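Local coordinates for protein SidF, inhibitor of growth family, member 3 (Legionella pneumophila subsp. pneumophila, PDB 4FYE) that acts on membrane phosphoinositides as a phosphatase, probably removing the 3-phosphate from phosphatidylinositol 3,4,5-trisphosphate, at residues A127-S132 / A728-F733; R684-E689 / Q722-F727; S122-A127 / N138-E143; G716-I721 / V736-K741. The protein carries 1 engineered substitution. All blocks are in the same frame, centred on the assembly; numbering follows the deposited sequence.

Interaction 1: residues A127-S132 / A728-F733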
loop_
_atom_site.group_PDB
_atom_site.type_symbol
_atom_site.label_atom_id
_atom_site.label_comp_id
_atom_site.label_asym_id
_atom_site.label_seq_id
_atom_site.Cartn_x
_atom_site.Cartn_y
_atom_site.Cartn_z
ATOM N N ALA A 127 -14.449 23.062 3.859
ATOM C CA ALA A 127 -13.762 22.868 5.121
ATOM C C ALA A 127 -12.384 23.447 4.972
ATOM O O ALA A 127 -11.930 23.659 3.866
ATOM C CB ALA A 127 -13.667 21.392 5.462
ATOM N N ASP A 128 -11.731 23.723 6.094
ATOM C CA ASP A 128 -10.308 23.964 6.120
ATOM C C ASP A 128 -9.683 22.877 6.999
ATOM O O ASP A 128 -9.965 22.778 8.220
ATOM C CB ASP A 128 -9.993 25.335 6.656
ATOM C CG ASP A 128 -8.446 25.579 6.781
ATOM O OD1 ASP A 128 -7.613 24.814 6.183
ATOM O OD2 ASP A 128 -8.056 26.555 7.483
ATOM N N LEU A 129 -8.887 22.036 6.366
ATOM C CA LEU A 129 -8.233 20.883 6.987
ATOM C C LEU A 129 -7.088 21.294 7.902
ATOM O O LEU A 129 -6.659 20.472 8.730
ATOM C CB LEU A 129 -7.578 20.003 5.941
ATOM C CG LEU A 129 -8.454 19.033 5.123
ATOM C CD1 LEU A 129 -7.561 18.097 4.345
ATOM C CD2 LEU A 129 -9.447 18.230 5.933
ATOM N N PHE A 130 -6.625 22.547 7.827
ATOM C CA PHE A 130 -5.344 22.820 8.476
ATOM C C PHE A 130 -5.544 23.796 9.562
ATOM O O PHE A 130 -4.680 24.492 9.938
ATOM C CB PHE A 130 -4.352 23.352 7.481
ATOM C CG PHE A 130 -4.177 22.421 6.335
ATOM C CD1 PHE A 130 -3.751 21.077 6.574
ATOM C CD2 PHE A 130 -4.500 22.820 5.029
ATOM C CE1 PHE A 130 -3.635 20.183 5.528
ATOM C CE2 PHE A 130 -4.384 21.913 3.983
ATOM C CZ PHE A 130 -3.936 20.592 4.242
ATOM N N SER A 131 -6.720 23.741 10.096
ATOM C CA SER A 131 -7.180 24.598 11.110
ATOM C C SER A 131 -7.983 23.719 12.063
ATOM O O SER A 131 -8.406 22.580 11.711
ATOM C CB SER A 131 -8.253 25.442 10.377
ATOM O OG SER A 131 -8.345 26.561 11.093
ATOM N N SER A 132 -8.400 24.276 13.171
ATOM C CA SER A 132 -9.202 23.492 14.103
ATOM C C SER A 132 -10.616 23.097 13.643
ATOM O O SER A 132 -11.350 23.916 13.085
ATOM C CB SER A 132 -9.249 24.202 15.446
ATOM O OG SER A 132 -10.384 23.745 16.110
ATOM N N ALA A 728 -0.694 17.233 9.840
ATOM C CA ALA A 728 -1.023 18.591 9.439
ATOM C C ALA A 728 -2.531 18.797 9.413
ATOM O O ALA A 728 -3.040 19.849 9.813
ATOM C CB ALA A 728 -0.443 18.878 8.085
ATOM N N ASP A 729 -3.277 17.789 8.997
ATOM C CA ASP A 729 -4.720 17.992 8.785
ATOM C C ASP A 729 -5.565 17.560 10.036
ATOM O O ASP A 729 -5.090 16.930 10.962
ATOM C CB ASP A 729 -5.195 17.221 7.580
ATOM C CG ASP A 729 -5.305 15.755 7.881
ATOM O OD1 ASP A 729 -4.223 15.144 7.996
ATOM O OD2 ASP A 729 -6.434 15.226 8.120
ATOM N N ASN A 730 -6.839 17.896 10.044
ATOM C CA ASN A 730 -7.614 17.735 11.223
ATOM C C ASN A 730 -8.686 16.603 11.063
ATOM O O ASN A 730 -9.630 16.552 11.844
ATOM C CB ASN A 730 -8.280 19.054 11.489
ATOM C CG ASN A 730 -9.281 19.505 10.359
ATOM O OD1 ASN A 730 -9.627 18.756 9.459
ATOM N ND2 ASN A 730 -9.778 20.735 10.464
ATOM N N GLY A 731 -8.551 15.769 10.021
ATOM C CA GLY A 731 -9.378 14.585 9.793
ATOM C C GLY A 731 -10.719 14.852 9.129
ATOM O O GLY A 731 -11.485 13.927 8.922
ATOM N N LEU A 732 -11.048 16.095 8.767
ATOM C CA LEU A 732 -12.391 16.354 8.207
ATOM C C LEU A 732 -12.797 15.573 6.945
ATOM O O LEU A 732 -14.015 15.424 6.648
ATOM C CB LEU A 732 -12.630 17.855 7.995
ATOM C CG LEU A 732 -12.936 18.588 9.308
ATOM C CD1 LEU A 732 -13.200 20.065 9.015
ATOM C CD2 LEU A 732 -14.134 17.940 9.992
ATOM N N PHE A 733 -11.825 15.149 6.144
ATOM C CA PHE A 733 -12.117 14.196 5.086
ATOM C C PHE A 733 -12.793 12.930 5.607
ATOM O O PHE A 733 -13.542 12.302 4.846
ATOM C CB PHE A 733 -10.904 13.911 4.148
ATOM C CG PHE A 733 -10.879 14.813 2.918
ATOM C CD1 PHE A 733 -11.974 14.880 2.079
ATOM C CD2 PHE A 733 -9.765 15.582 2.611
ATOM C CE1 PHE A 733 -11.980 15.687 0.942
ATOM C CE2 PHE A 733 -9.750 16.391 1.467
ATOM C CZ PHE A 733 -10.866 16.451 0.633
#
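The carboxamide of Asn730 plugs into the bend formed by residues 128-131, a clear case of one side chain holding two distant loops together. Its ND2 donates to Ser131 O at 2.6 Å, meeting that oxygen nearly head-on, in line with the C=O bond (161°). A second, weak bond runs from Asn730 ND2 to Asp128 O at 3.0 Å, its N-H pointing well off line (123°). With CG tucked between the backbone N and carbonyl carbon (chi1 63°), the amide is folded back over its own chain, and Asn730 OD1 can accept from Leu732 N at 3.1 Å. Both ends of the amide are therefore tied, which fixes its rotation.

Next to this polar plug the packing is close and apolar. The two methyls of Leu129 part company: CD1 rests 3.8 Å from Phe733 CD2, while CD2 lies alongside Leu732 CB, the two leucines running in opposite directions. Ala127 CB extends the patch onto Leu732 CD1. Phe130 turns an edge to the second loop, its CD1 being 3.5 Å from Ala728 O, while Leu129 CB sits over the centre of one ring face. The backbones are close here too, with Asp729 CA making a CA-H...O contact of 3.1 Å to Leu129 O. The carboxylate of Asp729 also forms a salt bridge with Arg655.

Past Ser131 the contact thins out: Ser132 is exposed, and its hydroxyl turns to Lys134 N. Three Asx turns, headed by Asp128, Asp729 and Asn730, shape this pairing of two irregular loops.

Interaction 2: residues R684-E689 / Q722-F727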
loop_
_atom_site.group_PDB
_atom_site.type_symbol
_atom_site.label_atom_id
_atom_site.label_comp_id
_atom_site.label_asym_id
_atom_site.label_seq_id
_atom_site.Cartn_x
_atom_site.Cartn_y
_atom_site.Cartn_z
ATOM N N ARG A 684 3.370 18.721 14.648
ATOM C CA ARG A 684 2.581 19.686 13.847
ATOM C C ARG A 684 1.778 20.585 14.749
ATOM O O ARG A 684 1.291 20.142 15.799
ATOM C CB ARG A 684 1.680 18.992 12.810
ATOM C CG ARG A 684 2.386 18.697 11.509
ATOM C CD ARG A 684 2.518 17.198 11.179
ATOM N NE ARG A 684 3.730 16.587 11.698
ATOM C CZ ARG A 684 4.533 15.698 11.076
ATOM N NH1 ARG A 684 4.343 15.279 9.845
ATOM N NH2 ARG A 684 5.607 15.249 11.735
ATOM N N THR A 685 1.658 21.858 14.378
ATOM C CA THR A 685 0.970 22.845 15.240
ATOM C C THR A 685 -0.260 23.465 14.618
ATOM O O THR A 685 -0.988 24.086 15.347
ATOM C CB THR A 685 1.892 23.995 15.672
ATOM O OG1 THR A 685 2.423 24.609 14.497
ATOM C CG2 THR A 685 3.062 23.482 16.509
ATOM N N HIS A 686 -0.507 23.317 13.310
ATOM C CA HIS A 686 -1.807 23.739 12.715
ATOM C C HIS A 686 -2.030 25.244 12.745
ATOM O O HIS A 686 -3.157 25.721 12.634
ATOM C CB HIS A 686 -2.996 23.008 13.384
ATOM C CG HIS A 686 -2.702 21.560 13.687
ATOM N ND1 HIS A 686 -2.350 21.122 14.925
ATOM C CD2 HIS A 686 -2.649 20.442 12.849
ATOM C CE1 HIS A 686 -2.128 19.796 14.876
ATOM N NE2 HIS A 686 -2.286 19.392 13.599
ATOM N N GLY A 687 -0.942 25.978 12.885
ATOM C CA GLY A 687 -0.944 27.427 13.090
ATOM C C GLY A 687 -1.038 28.208 11.792
ATOM O O GLY A 687 -1.108 27.625 10.704
ATOM N N LYS A 688 -1.066 29.528 11.879
ATOM C CA LYS A 688 -1.047 30.267 10.637
ATOM C C LYS A 688 0.387 30.305 10.099
ATOM O O LYS A 688 0.593 30.477 8.914
ATOM C CB LYS A 688 -1.637 31.644 10.789
ATOM C CG LYS A 688 -1.043 32.508 11.872
ATOM C CD LYS A 688 -1.988 33.686 11.979
ATOM C CE LYS A 688 -1.209 34.951 12.263
ATOM N NZ LYS A 688 -2.185 36.060 12.102
ATOM N N GLU A 689 1.363 30.067 10.963
ATOM C CA GLU A 689 2.757 29.990 10.543
ATOM C C GLU A 689 3.245 28.598 10.928
ATOM O O GLU A 689 3.106 28.216 12.088
ATOM C CB GLU A 689 3.556 31.068 11.282
ATOM C CG GLU A 689 4.668 31.662 10.448
ATOM C CD GLU A 689 4.157 32.469 9.255
ATOM O OE1 GLU A 689 4.600 32.146 8.125
ATOM O OE2 GLU A 689 3.331 33.413 9.441
ATOM N N GLN A 722 -5.051 9.872 16.587
ATOM C CA GLN A 722 -4.870 9.512 17.986
ATOM C C GLN A 722 -4.152 10.578 18.731
ATOM O O GLN A 722 -4.452 10.794 19.878
ATOM C CB GLN A 722 -4.052 8.226 18.147
ATOM C CG GLN A 722 -4.843 6.978 17.735
ATOM C CD GLN A 722 -6.180 6.865 18.422
ATOM O OE1 GLN A 722 -7.209 7.078 17.804
ATOM N NE2 GLN A 722 -6.172 6.537 19.704
ATOM N N ASP A 723 -3.139 11.170 18.098
ATOM C CA ASP A 723 -2.453 12.337 18.612
ATOM C C ASP A 723 -2.294 13.458 17.515
ATOM O O ASP A 723 -1.649 13.244 16.456
ATOM C CB ASP A 723 -1.106 11.905 19.177
ATOM C CG ASP A 723 -0.281 13.076 19.630
ATOM O OD1 ASP A 723 -0.680 14.233 19.309
ATOM O OD2 ASP A 723 0.778 12.865 20.261
ATOM N N LYS A 724 -2.886 14.637 17.766
ATOM C CA LYS A 724 -3.214 15.568 16.663
ATOM C C LYS A 724 -1.886 16.156 16.106
ATOM O O LYS A 724 -1.782 16.576 14.970
ATOM C CB LYS A 724 -4.181 16.673 17.087
ATOM C CG LYS A 724 -3.564 17.558 18.141
ATOM C CD LYS A 724 -4.411 18.780 18.457
ATOM C CE LYS A 724 -3.542 19.752 19.276
ATOM N NZ LYS A 724 -4.169 21.002 19.787
ATOM N N ALA A 725 -0.839 16.108 16.910
ATOM C CA ALA A 725 0.423 16.646 16.493
ATOM C C ALA A 725 1.147 15.781 15.447
ATOM O O ALA A 725 2.126 16.253 14.832
ATOM C CB ALA A 725 1.256 16.861 17.728
ATOM N N ASN A 726 0.645 14.548 15.239
ATOM C CA ASN A 726 1.091 13.643 14.149
ATOM C C ASN A 726 0.717 14.005 12.729
ATOM O O ASN A 726 1.346 13.451 11.815
ATOM C CB ASN A 726 0.655 12.195 14.378
ATOM C CG ASN A 726 1.390 11.544 15.552
ATOM O OD1 ASN A 726 2.488 11.966 15.885
ATOM N ND2 ASN A 726 0.781 10.505 16.175
ATOM N N PHE A 727 -0.273 14.906 12.526
ATOM C CA PHE A 727 -0.717 15.224 11.184
ATOM C C PHE A 727 -1.060 16.705 10.995
ATOM O O PHE A 727 -1.642 17.355 11.876
ATOM C CB PHE A 727 -1.923 14.341 10.849
ATOM C CG PHE A 727 -1.583 12.872 10.759
ATOM C CD1 PHE A 727 -1.060 12.341 9.607
ATOM C CD2 PHE A 727 -1.815 12.018 11.845
ATOM C CE1 PHE A 727 -0.741 10.980 9.544
ATOM C CE2 PHE A 727 -1.534 10.674 11.775
ATOM C CZ PHE A 727 -0.964 10.160 10.623
#
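A short 3-10 turn at 724-726, introduced by an Asx turn in which Asp723 OD1 accepts from Ala725 N, presents its carbonyls to Arg684 and His686 in the loop ahead of helix 692-699. This is recognition of a turn through its backbone: the second loop offers mainly C=O groups, and the first supplies N-H donors. Arg684 N gives the straighter of the two crossing bonds, reaching a lone pair of Ala725 O at 2.8 Å (156°). Its side chain then runs along the exit of the turn, with CD 3.6 Å from Phe727 C.

Bends at chi2 and chi3 lay the guanidinium beneath Asn726 O, which stands over one face, off toward the rim, 4.0 Å from Arg684 CZ. The polar tips of that group have stronger partners: NH1 forms a salt bridge with Asp697, and NH2 donates to the carbonyls of His682 and Phe679. Asn726 O in turn accepts from Lys659 NZ, whereas the side chain of Phe727 leaves its CA away from the 684-689 loop, and its ring has cation-pi contacts with Arg655 and Lys659.

His686 takes up a left-handed backbone conformation (phi 67°), and its N is held by Glu694. Its imidazole comes edge-on to the turn. Lys724 is exposed to solvent, and its CG passes 4.2 Å from His686 CE1. Deeper in, the ring holds the chain where it leaves the turn: His686 NE2 donates to Phe727 O at 2.7 Å, with the acceptor almost in the ring plane.

Interaction 3: residues S122-A127 / N138-E143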
loop_
_atom_site.group_PDB
_atom_site.type_symbol
_atom_site.label_atom_id
_atom_site.label_comp_id
_atom_site.label_asym_id
_atom_site.label_seq_id
_atom_site.Cartn_x
_atom_site.Cartn_y
_atom_site.Cartn_z
ATOM N N SER A 122 -22.408 28.459 -0.569
ATOM C CA SER A 122 -21.117 28.095 -1.097
ATOM C C SER A 122 -19.966 28.238 -0.129
ATOM O O SER A 122 -19.092 27.380 -0.073
ATOM C CB SER A 122 -20.844 28.942 -2.317
ATOM O OG SER A 122 -21.303 28.216 -3.430
ATOM N N ASP A 123 -20.009 29.291 0.658
ATOM C CA ASP A 123 -18.908 29.617 1.520
ATOM C C ASP A 123 -19.005 28.934 2.866
ATOM O O ASP A 123 -18.015 28.905 3.589
ATOM C CB ASP A 123 -18.754 31.134 1.669
ATOM C CG ASP A 123 -17.871 31.734 0.558
ATOM O OD1 ASP A 123 -16.903 31.055 0.105
ATOM O OD2 ASP A 123 -18.151 32.871 0.128
ATOM N N LYS A 124 -20.146 28.340 3.211
ATOM C CA LYS A 124 -20.099 27.486 4.367
ATOM C C LYS A 124 -19.852 26.041 3.928
ATOM O O LYS A 124 -19.712 25.154 4.749
ATOM C CB LYS A 124 -21.326 27.587 5.226
ATOM C CG LYS A 124 -21.699 28.971 5.769
ATOM C CD LYS A 124 -23.023 28.795 6.530
ATOM C CE LYS A 124 -23.650 30.090 7.044
ATOM N NZ LYS A 124 -22.702 30.792 7.952
ATOM N N ALA A 125 -19.773 25.792 2.631
ATOM C CA ALA A 125 -19.672 24.416 2.143
ATOM C C ALA A 125 -18.271 23.876 2.249
ATOM O O ALA A 125 -18.064 22.703 2.089
ATOM C CB ALA A 125 -20.128 24.350 0.692
ATOM N N LYS A 126 -17.288 24.719 2.484
ATOM C CA LYS A 126 -15.893 24.254 2.345
ATOM C C LYS A 126 -15.266 24.092 3.701
ATOM O O LYS A 126 -15.516 24.884 4.596
ATOM C CB LYS A 126 -15.029 25.182 1.462
ATOM C CG LYS A 126 -15.610 25.461 0.072
ATOM C CD LYS A 126 -14.576 26.175 -0.819
ATOM C CE LYS A 126 -15.178 27.425 -1.456
ATOM N NZ LYS A 126 -14.184 28.449 -1.926
ATOM N N ALA A 127 -14.449 23.062 3.859
ATOM C CA ALA A 127 -13.762 22.868 5.121
ATOM C C ALA A 127 -12.384 23.447 4.972
ATOM O O ALA A 127 -11.930 23.659 3.866
ATOM C CB ALA A 127 -13.667 21.392 5.462
ATOM N N ASN A 138 -15.301 25.818 10.318
ATOM C CA ASN A 138 -15.465 24.360 10.233
ATOM C C ASN A 138 -16.772 23.832 10.901
ATOM O O ASN A 138 -17.333 22.857 10.482
ATOM C CB ASN A 138 -14.204 23.629 10.719
ATOM C CG ASN A 138 -13.001 23.737 9.731
ATOM O OD1 ASN A 138 -11.841 23.779 10.141
ATOM N ND2 ASN A 138 -13.270 23.554 8.465
ATOM N N LYS A 139 -17.277 24.531 11.896
ATOM C CA LYS A 139 -18.516 24.189 12.559
ATOM C C LYS A 139 -19.668 24.382 11.606
ATOM O O LYS A 139 -20.629 23.570 11.578
ATOM C CB LYS A 139 -18.750 25.117 13.762
ATOM C CG LYS A 139 -18.131 24.569 15.053
ATOM C CD LYS A 139 -18.876 25.101 16.271
ATOM C CE LYS A 139 -18.066 26.096 17.056
ATOM N NZ LYS A 139 -18.950 27.113 17.708
ATOM N N ASP A 140 -19.564 25.443 10.815
ATOM C CA ASP A 140 -20.507 25.651 9.724
ATOM C C ASP A 140 -20.430 24.578 8.641
ATOM O O ASP A 140 -21.472 24.032 8.208
ATOM C CB ASP A 140 -20.293 27.031 9.135
ATOM C CG ASP A 140 -20.808 28.119 10.053
ATOM O OD1 ASP A 140 -21.638 27.782 10.946
ATOM O OD2 ASP A 140 -20.395 29.299 9.888
ATOM N N PHE A 141 -19.199 24.262 8.222
ATOM C CA PHE A 141 -18.995 23.159 7.330
ATOM C C PHE A 141 -19.657 21.922 7.885
ATOM O O PHE A 141 -20.428 21.295 7.133
ATOM C CB PHE A 141 -17.520 22.901 7.088
ATOM C CG PHE A 141 -17.226 21.593 6.419
ATOM C CD1 PHE A 141 -17.212 21.500 5.044
ATOM C CD2 PHE A 141 -16.894 20.487 7.152
ATOM C CE1 PHE A 141 -16.873 20.303 4.403
ATOM C CE2 PHE A 141 -16.573 19.270 6.531
ATOM C CZ PHE A 141 -16.564 19.175 5.165
ATOM N N LEU A 142 -19.380 21.568 9.166
ATOM C CA LEU A 142 -20.059 20.388 9.795
ATOM C C LEU A 142 -21.564 20.477 9.733
ATOM O O LEU A 142 -22.227 19.450 9.441
ATOM C CB LEU A 142 -19.634 20.091 11.235
ATOM C CG LEU A 142 -18.209 19.569 11.147
ATOM C CD1 LEU A 142 -17.407 19.737 12.436
ATOM C CD2 LEU A 142 -18.240 18.141 10.743
ATOM N N GLU A 143 -22.122 21.687 9.933
ATOM C CA GLU A 143 -23.570 21.766 9.914
ATOM C C GLU A 143 -24.078 21.529 8.537
ATOM O O GLU A 143 -25.145 21.013 8.391
ATOM C CB GLU A 143 -24.129 23.106 10.356
ATOM C CG GLU A 143 -24.106 23.281 11.851
ATOM C CD GLU A 143 -24.583 24.657 12.306
ATOM O OE1 GLU A 143 -25.570 25.182 11.715
ATOM O OE2 GLU A 143 -23.959 25.196 13.263
#
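Ala127 and Phe141 meet methyl to face, in a CH-pi contact that packs the loop of a helix-loop-helix connection against the early turns of helix 136-163. Ala127 CB stands 3.4 Å from the ring centroid and only 5° off the ring normal, so the methyl sits over the middle of the face. Phe141 reaches it because CG lies anti to the backbone N (chi1 167°), swinging the ring out toward the loop. There the ring also meets backbone, with its edge turned to Ala125 O. Thus the loop wraps two aspects of a single aromatic ring, while Val71 of helix 71-92 touches it as well.

Lys124 and Asp140 form the outer, more exposed half. The lysine chain is extended as far as its last bend, and its methylenes lie near Asp140 CB, with Lys124 CG 4.1 Å away. The bend at chi4 then turns the ammonium in toward the carboxylate. The resulting salt bridge is long and its hydrogen bond weak, with Lys124 NZ 3.4 Å from Asp140 OD2. Between the aromatic and charged halves the backbones also touch: Phe141 CA makes a CA-H...O contact of 3.3 Å with Lys124 O.

Interaction 4: residues G716-I721 / V736-K741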
loop_
_atom_site.group_PDB
_atom_site.type_symbol
_atom_site.label_atom_id
_atom_site.label_comp_id
_atom_site.label_asym_id
_atom_site.label_seq_id
_atom_site.Cartn_x
_atom_site.Cartn_y
_atom_site.Cartn_z
ATOM N N GLY A 716 -12.236 10.853 1.225
ATOM C CA GLY A 716 -12.077 10.339 2.544
ATOM C C GLY A 716 -10.626 9.967 2.820
ATOM O O GLY A 716 -9.695 10.564 2.298
ATOM N N GLY A 717 -10.546 8.796 3.448
ATOM C CA GLY A 717 -9.714 8.511 4.519
ATOM C C GLY A 717 -10.571 8.824 5.734
ATOM O O GLY A 717 -10.905 9.979 5.948
ATOM N N LYS A 718 -10.845 7.829 6.554
ATOM C CA LYS A 718 -11.616 7.995 7.785
ATOM C C LYS A 718 -10.850 7.658 9.067
ATOM O O LYS A 718 -11.480 7.433 10.093
ATOM C CB LYS A 718 -12.798 7.008 7.765
ATOM C CG LYS A 718 -14.078 7.639 8.209
ATOM C CD LYS A 718 -14.761 6.822 9.291
ATOM C CE LYS A 718 -15.727 7.687 10.104
ATOM N NZ LYS A 718 -16.312 6.939 11.261
ATOM N N PHE A 719 -9.535 7.537 9.016
ATOM C CA PHE A 719 -8.698 7.274 10.198
ATOM C C PHE A 719 -8.942 8.216 11.413
ATOM O O PHE A 719 -8.872 9.422 11.266
ATOM C CB PHE A 719 -7.227 7.370 9.821
ATOM C CG PHE A 719 -6.293 7.214 11.016
ATOM C CD1 PHE A 719 -6.271 6.012 11.740
ATOM C CD2 PHE A 719 -5.463 8.269 11.433
ATOM C CE1 PHE A 719 -5.437 5.861 12.830
ATOM C CE2 PHE A 719 -4.621 8.091 12.508
ATOM C CZ PHE A 719 -4.603 6.903 13.204
ATOM N N GLU A 720 -9.149 7.685 12.621
ATOM C CA GLU A 720 -9.281 8.580 13.772
ATOM C C GLU A 720 -7.943 8.950 14.310
ATOM O O GLU A 720 -7.251 8.113 14.905
ATOM C CB GLU A 720 -10.082 7.943 14.851
ATOM C CG GLU A 720 -11.536 7.848 14.467
ATOM C CD GLU A 720 -12.318 6.977 15.430
ATOM O OE1 GLU A 720 -12.958 6.014 14.938
ATOM O OE2 GLU A 720 -12.264 7.243 16.665
ATOM N N ILE A 721 -7.565 10.212 14.123
ATOM C CA ILE A 721 -6.272 10.645 14.587
ATOM C C ILE A 721 -6.186 10.408 16.111
ATOM O O ILE A 721 -7.154 10.674 16.809
ATOM C CB ILE A 721 -5.974 12.093 14.169
ATOM C CG1 ILE A 721 -5.841 12.155 12.628
ATOM C CG2 ILE A 721 -4.693 12.562 14.815
ATOM C CD1 ILE A 721 -6.030 13.561 12.022
ATOM N N VAL A 736 -16.623 13.253 5.343
ATOM C CA VAL A 736 -17.127 13.027 4.023
ATOM C C VAL A 736 -17.125 11.531 3.724
ATOM O O VAL A 736 -18.076 11.006 3.122
ATOM C CB VAL A 736 -16.242 13.739 3.003
ATOM C CG1 VAL A 736 -16.630 13.285 1.618
ATOM C CG2 VAL A 736 -16.486 15.217 3.102
ATOM N N ALA A 737 -16.047 10.849 4.101
ATOM C CA ALA A 737 -15.988 9.380 3.937
ATOM C C ALA A 737 -17.257 8.702 4.438
ATOM O O ALA A 737 -17.746 7.776 3.789
ATOM C CB ALA A 737 -14.779 8.749 4.638
ATOM N N ASN A 738 -17.806 9.145 5.561
ATOM C CA ASN A 738 -19.130 8.604 5.959
ATOM C C ASN A 738 -20.122 8.434 4.845
ATOM O O ASN A 738 -20.831 7.459 4.853
ATOM C CB ASN A 738 -19.708 9.406 7.101
ATOM C CG ASN A 738 -18.895 9.206 8.369
ATOM O OD1 ASN A 738 -18.292 8.130 8.549
ATOM N ND2 ASN A 738 -18.825 10.225 9.227
ATOM N N PHE A 739 -20.180 9.358 3.900
ATOM C CA PHE A 739 -21.163 9.276 2.833
ATOM C C PHE A 739 -21.234 7.883 2.230
ATOM O O PHE A 739 -22.305 7.404 1.890
ATOM C CB PHE A 739 -20.864 10.292 1.737
ATOM C CG PHE A 739 -21.212 11.700 2.101
ATOM C CD1 PHE A 739 -21.686 12.007 3.355
ATOM C CD2 PHE A 739 -21.053 12.717 1.186
ATOM C CE1 PHE A 739 -21.999 13.304 3.692
ATOM C CE2 PHE A 739 -21.365 14.016 1.515
ATOM C CZ PHE A 739 -21.840 14.309 2.771
ATOM N N ALA A 740 -20.084 7.243 2.090
ATOM C CA ALA A 740 -19.996 5.916 1.499
ATOM C C ALA A 740 -20.742 4.876 2.319
ATOM O O ALA A 740 -21.337 3.956 1.781
ATOM C CB ALA A 740 -18.547 5.513 1.329
ATOM N N LYS A 741 -20.655 5.004 3.631
ATOM C CA LYS A 741 -21.322 4.101 4.555
ATOM C C LYS A 741 -22.853 4.097 4.551
ATOM O O LYS A 741 -23.461 3.047 4.717
ATOM C CB LYS A 741 -20.796 4.304 5.974
ATOM C CG LYS A 741 -19.454 3.645 6.218
ATOM C CD LYS A 741 -18.711 4.322 7.351
ATOM C CE LYS A 741 -19.487 4.221 8.650
ATOM N NZ LYS A 741 -20.314 5.431 8.904
#
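Ala737 CB is the centre of this contact, lying 3.8 Å from Gly716 CA and equally far from Lys718 CG. With no side chain at Gly716, the loop backbone can come right up to the helix, and the two CA atoms of Gly716 and Ala737 are only 4.3 Å apart.

Beyond the alanine, Lys718 crosses Asn738 at about a right angle. A bend at chi2 (-129°) steers the lysine past the methyl, so that CE rather than NZ comes nearest the amide, 3.0 Å from Asn738 OD1. Lys718 NZ stays 3.6 Å from Asn738 OD1. The same OD1 accepts a long, weak bond from Lys741 NZ one turn on, and its partial negative charge probably eases the proximity of the two lysines, whose NZ atoms are 4.9 Å apart.

The next shell sets the loop in place. Asp651 accepts from Lys718 N, and Phe719 takes no part in the contact but packs edge-to-face with Phe625 and against helix 652-668. On the helix side, Val736 and Phe739 pack onto helices 71-92 and 136-163, leaving helix 733-741 wedged between those two helices and the 716-721 loop.

In the fold
From the N terminus, interaction 3 comes first, closing the short loop between helices 98-119 and 136-163. Ala127 carries that loop into interaction 1, which crosses interaction 3 and closes a circuit of nearly 600 residues by bringing the chain's C-terminal part back to its N-terminal helices. Nested within that circuit, interaction 2 joins the loops on either side of helices 692-699 and 701-712. Interaction 4 folds the 716-721 loop onto helix 733-741 and crosses both interactions 1 and 2. Contacts of His686 with Ala728 and of Phe727 with Phe719 make interactions 1, 2 and 4 continuous, while interaction 3 joins through interaction 1.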